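Local coordinates for protein lactate dehydrogenase (Eimeria maxima, PDB 6CT6) that probably catalyses the NADH-dependent reduction of pyruvate to lactate, and binds NADH together with the pyruvate analogue oxamate, at residues S256-C269 / Y281-E294. Numbering follows the deposited sequence.
Sequences SYLKDKKRLFVSSC and YLGVPCIIGGKGIE
With its CG turned anti to the backbone N (chi1 -172°), Asp260 brings its carboxylate to the turn at Gly289-Gly292, while Lys262, extended as far as CE and bent only at its last torsion (chi4 -60°), brings its ammonium to Glu294. Asp260 OD1 accepts two bonds. Gly290 N reaches Asp260 OD1 in an almost straight bond of 2.9 Å from above the carboxylate plane, and Lys262 NZ takes its syn lone pair. Lys262 NZ also forms a salt bridge with Glu294 OE1 (3.0 Å), on its syn lone pair, the two side chains crossing at about a right angle. Glu294 OE2 takes Lys291 N on its anti lone pair, fastening its carboxylate to the type I turn Gly289-Gly292, which the backbone bond from Gly292 N to Gly289 O closes. Nearby, Ser256 OG, in the last turn of helix 244-259, donates to Ile288 O (2.6 Å) and accepts from Arg263 N, tying helix to hairpin. The Tyr257 ring meets the turn with its edge at Gly292 N, and a water joins its OH to Gly290 O.

Beyond this corner, strands 263-269 and 281-289 run antiparallel, paired by reciprocal backbone bonds at Phe265-Cys286, Ser267-Val284 and Cys269-Leu282. On one face Ile288 CD1 meets Phe265 CD2 at 3.6 Å, the ring packing also on Leu252 and Met253 of helix 244-259; farther along, Cys269 SG and Cys286 SG touch at 3.6 Å as unlinked sulfurs. On the other, Leu264 CB rests on Ile287 CD1 (3.7 Å), and Ser268 OG bonds to Asp135.

This beta hairpin extends the nucleotide-binding sheet through strand 152-155. Lys262 NZ bridges two carboxylates whose nearest oxygens, Asp260 OD1 and Glu294 OE2, are 3.6 Å apart; with Lys291, weakly bridged to Glu294 OE2, they form a four-residue salt-bridge network in which both lysines probably offset the acids' repulsion.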
# COMPACT_ATOMS: atom_id res chain seq x y z
N SER B 256 -13.77 10.91 7.37
CA SER B 256 -14.63 11.56 8.35
C SER B 256 -15.26 12.83 7.79
O SER B 256 -16.43 13.12 8.05
CB SER B 256 -13.83 11.86 9.62
OG SER B 256 -14.68 12.14 10.72
N TYR B 257 -14.49 13.59 7.00
CA TYR B 257 -15.05 14.77 6.35
C TYR B 257 -16.07 14.38 5.29
O TYR B 257 -17.16 14.95 5.21
CB TYR B 257 -13.94 15.60 5.71
CG TYR B 257 -14.47 16.70 4.83
CD1 TYR B 257 -14.92 17.89 5.37
CD2 TYR B 257 -14.56 16.54 3.45
CE1 TYR B 257 -15.43 18.90 4.58
CE2 TYR B 257 -15.07 17.54 2.65
CZ TYR B 257 -15.51 18.72 3.22
OH TYR B 257 -16.01 19.72 2.43
N LEU B 258 -15.73 13.40 4.44
CA LEU B 258 -16.57 13.06 3.30
C LEU B 258 -17.90 12.44 3.72
O LEU B 258 -18.91 12.63 3.04
CB LEU B 258 -15.83 12.10 2.37
CG LEU B 258 -14.67 12.68 1.56
CD1 LEU B 258 -13.90 11.56 0.87
CD2 LEU B 258 -15.18 13.69 0.55
N LYS B 259 -17.92 11.70 4.82
CA LYS B 259 -19.12 10.99 5.27
C LYS B 259 -19.71 11.59 6.53
O LYS B 259 -20.65 11.02 7.10
CB LYS B 259 -18.80 9.51 5.48
CG LYS B 259 -18.30 8.80 4.22
CD LYS B 259 -17.89 7.35 4.49
CE LYS B 259 -19.10 6.45 4.70
NZ LYS B 259 -19.88 6.25 3.45
N ASP B 260 -19.20 12.74 6.98
CA ASP B 260 -19.72 13.43 8.16
C ASP B 260 -19.76 12.50 9.36
O ASP B 260 -20.78 12.37 10.04
CB ASP B 260 -21.10 14.03 7.88
CG ASP B 260 -21.59 14.91 9.01
OD1 ASP B 260 -20.76 15.60 9.64
OD2 ASP B 260 -22.81 14.92 9.26
N LYS B 261 -18.63 11.84 9.63
CA LYS B 261 -18.58 10.88 10.73
C LYS B 261 -18.45 11.56 12.09
O LYS B 261 -18.88 10.99 13.10
CB LYS B 261 -17.41 9.91 10.53
CG LYS B 261 -17.57 8.93 9.38
CD LYS B 261 -16.34 8.03 9.27
CE LYS B 261 -16.71 6.55 9.16
NZ LYS B 261 -17.43 6.06 10.36
N LYS B 262 -17.85 12.75 12.13
CA LYS B 262 -17.60 13.46 13.39
C LYS B 262 -16.73 12.63 14.32
O LYS B 262 -16.92 12.62 15.54
CB LYS B 262 -18.92 13.85 14.07
CG LYS B 262 -19.88 14.59 13.15
CD LYS B 262 -21.12 15.10 13.87
CE LYS B 262 -22.15 15.63 12.89
NZ LYS B 262 -21.64 16.76 12.06
N ARG B 263 -15.76 11.92 13.75
CA ARG B 263 -14.78 11.23 14.58
C ARG B 263 -13.76 12.22 15.13
O ARG B 263 -13.55 13.31 14.60
CB ARG B 263 -14.04 10.14 13.78
CG ARG B 263 -14.73 8.79 13.80
CD ARG B 263 -13.86 7.73 13.14
NE ARG B 263 -12.64 7.46 13.89
CZ ARG B 263 -11.78 6.48 13.60
NH1 ARG B 263 -12.03 5.66 12.58
NH2 ARG B 263 -10.69 6.31 14.33
N LEU B 264 -13.12 11.82 16.22
CA LEU B 264 -12.14 12.64 16.91
C LEU B 264 -10.73 12.25 16.47
O LEU B 264 -10.37 11.07 16.52
CB LEU B 264 -12.29 12.50 18.42
CG LEU B 264 -11.44 13.43 19.29
CD1 LEU B 264 -12.18 13.70 20.59
CD2 LEU B 264 -10.07 12.82 19.58
N PHE B 265 -9.95 13.23 16.04
CA PHE B 265 -8.57 13.04 15.63
C PHE B 265 -7.71 14.12 16.26
O PHE B 265 -8.05 15.31 16.18
CB PHE B 265 -8.39 13.12 14.10
CG PHE B 265 -9.22 12.13 13.32
CD1 PHE B 265 -8.76 10.85 13.09
CD2 PHE B 265 -10.44 12.51 12.78
CE1 PHE B 265 -9.51 9.95 12.36
CE2 PHE B 265 -11.20 11.62 12.05
CZ PHE B 265 -10.73 10.34 11.83
N VAL B 266 -6.60 13.73 16.88
CA VAL B 266 -5.57 14.71 17.21
C VAL B 266 -4.94 15.15 15.89
O VAL B 266 -4.30 14.36 15.20
CB VAL B 266 -4.51 14.14 18.16
CG1 VAL B 266 -3.47 15.21 18.49
CG2 VAL B 266 -5.16 13.61 19.44
N SER B 267 -5.14 16.42 15.53
CA SER B 267 -4.68 16.96 14.26
C SER B 267 -4.11 18.35 14.50
O SER B 267 -4.45 19.03 15.47
CB SER B 267 -5.82 17.02 13.23
OG SER B 267 -6.53 15.79 13.17
N SER B 268 -3.22 18.76 13.60
CA SER B 268 -2.66 20.11 13.67
C SER B 268 -3.71 21.11 13.21
O SER B 268 -4.05 21.16 12.02
CB SER B 268 -1.39 20.19 12.82
OG SER B 268 -0.77 21.45 12.97
N CYS B 269 -4.21 21.92 14.14
CA CYS B 269 -5.30 22.85 13.88
C CYS B 269 -4.87 24.27 14.18
O CYS B 269 -4.05 24.52 15.08
CB CYS B 269 -6.53 22.53 14.74
SG CYS B 269 -7.31 20.95 14.40
N TYR B 281 -0.54 26.81 14.47
CA TYR B 281 -1.07 25.46 14.48
C TYR B 281 -0.40 24.61 15.55
O TYR B 281 0.76 24.83 15.91
CB TYR B 281 -0.90 24.81 13.11
CG TYR B 281 -1.71 25.49 12.02
CD1 TYR B 281 -2.87 24.92 11.54
CD2 TYR B 281 -1.31 26.70 11.50
CE1 TYR B 281 -3.62 25.54 10.55
CE2 TYR B 281 -2.04 27.33 10.51
CZ TYR B 281 -3.20 26.75 10.04
OH TYR B 281 -3.93 27.37 9.06
N LEU B 282 -1.15 23.63 16.05
CA LEU B 282 -0.66 22.72 17.07
C LEU B 282 -1.53 21.47 17.06
O LEU B 282 -2.73 21.53 16.79
CB LEU B 282 -0.66 23.37 18.46
CG LEU B 282 0.11 22.65 19.57
CD1 LEU B 282 1.62 22.78 19.36
CD2 LEU B 282 -0.28 23.19 20.94
N GLY B 283 -0.91 20.33 17.37
CA GLY B 283 -1.63 19.07 17.44
C GLY B 283 -2.55 18.99 18.64
O GLY B 283 -2.09 18.86 19.77
N VAL B 284 -3.86 19.06 18.40
CA VAL B 284 -4.85 19.02 19.48
C VAL B 284 -6.02 18.15 19.05
O VAL B 284 -6.27 17.96 17.85
CB VAL B 284 -5.35 20.43 19.86
CG1 VAL B 284 -4.19 21.28 20.36
CG2 VAL B 284 -6.03 21.10 18.67
N PRO B 285 -6.77 17.62 20.01
CA PRO B 285 -7.97 16.85 19.66
C PRO B 285 -9.04 17.74 19.03
O PRO B 285 -9.39 18.80 19.57
CB PRO B 285 -8.43 16.27 21.01
CG PRO B 285 -7.79 17.13 22.05
CD PRO B 285 -6.49 17.58 21.46
N CYS B 286 -9.56 17.30 17.89
CA CYS B 286 -10.59 18.02 17.17
C CYS B 286 -11.58 17.03 16.57
O CYS B 286 -11.30 15.83 16.47
CB CYS B 286 -10.01 18.91 16.06
SG CYS B 286 -9.40 18.01 14.63
N ILE B 287 -12.74 17.54 16.17
CA ILE B 287 -13.81 16.74 15.57
C ILE B 287 -13.92 17.11 14.10
O ILE B 287 -14.10 18.29 13.77
CB ILE B 287 -15.16 16.96 16.28
CG1 ILE B 287 -15.06 16.67 17.78
CG2 ILE B 287 -16.25 16.12 15.62
CD1 ILE B 287 -14.72 15.24 18.13
N ILE B 288 -13.83 16.11 13.22
CA ILE B 288 -13.89 16.33 11.78
C ILE B 288 -15.21 15.76 11.27
O ILE B 288 -15.48 14.56 11.40
CB ILE B 288 -12.70 15.69 11.05
CG1 ILE B 288 -11.39 16.28 11.59
CG2 ILE B 288 -12.82 15.93 9.55
CD1 ILE B 288 -10.14 15.67 10.98
N GLY B 289 -16.01 16.63 10.65
CA GLY B 289 -17.25 16.23 10.02
C GLY B 289 -17.45 16.93 8.70
O GLY B 289 -16.50 17.50 8.15
N GLY B 290 -18.67 16.91 8.17
CA GLY B 290 -18.94 17.49 6.87
C GLY B 290 -18.74 18.99 6.79
O GLY B 290 -18.67 19.53 5.67
N LYS B 291 -18.64 19.67 7.93
CA LYS B 291 -18.33 21.10 7.96
C LYS B 291 -16.87 21.36 8.30
O LYS B 291 -16.53 22.47 8.74
CB LYS B 291 -19.24 21.81 8.97
CG LYS B 291 -20.73 21.74 8.63
CD LYS B 291 -21.59 22.44 9.68
CE LYS B 291 -21.51 21.78 11.05
NZ LYS B 291 -21.99 20.37 11.08
N GLY B 292 -15.99 20.37 8.10
CA GLY B 292 -14.58 20.55 8.36
C GLY B 292 -14.20 20.30 9.80
O GLY B 292 -14.70 19.36 10.43
N ILE B 293 -13.30 21.12 10.35
CA ILE B 293 -12.95 21.06 11.77
C ILE B 293 -14.14 21.64 12.53
O ILE B 293 -14.29 22.85 12.64
CB ILE B 293 -11.66 21.82 12.08
CG1 ILE B 293 -10.53 21.45 11.10
CG2 ILE B 293 -11.22 21.56 13.51
CD1 ILE B 293 -10.11 19.99 11.11
N GLU B 294 -15.00 20.77 13.06
CA GLU B 294 -16.25 21.22 13.66
C GLU B 294 -16.11 21.60 15.12
O GLU B 294 -16.86 22.45 15.60
CB GLU B 294 -17.32 20.13 13.50
CG GLU B 294 -17.71 19.90 12.06
CD GLU B 294 -18.82 18.89 11.90
OE1 GLU B 294 -19.24 18.28 12.91
OE2 GLU B 294 -19.28 18.70 10.75
O HOH W 1 -17.80 21.61 3.62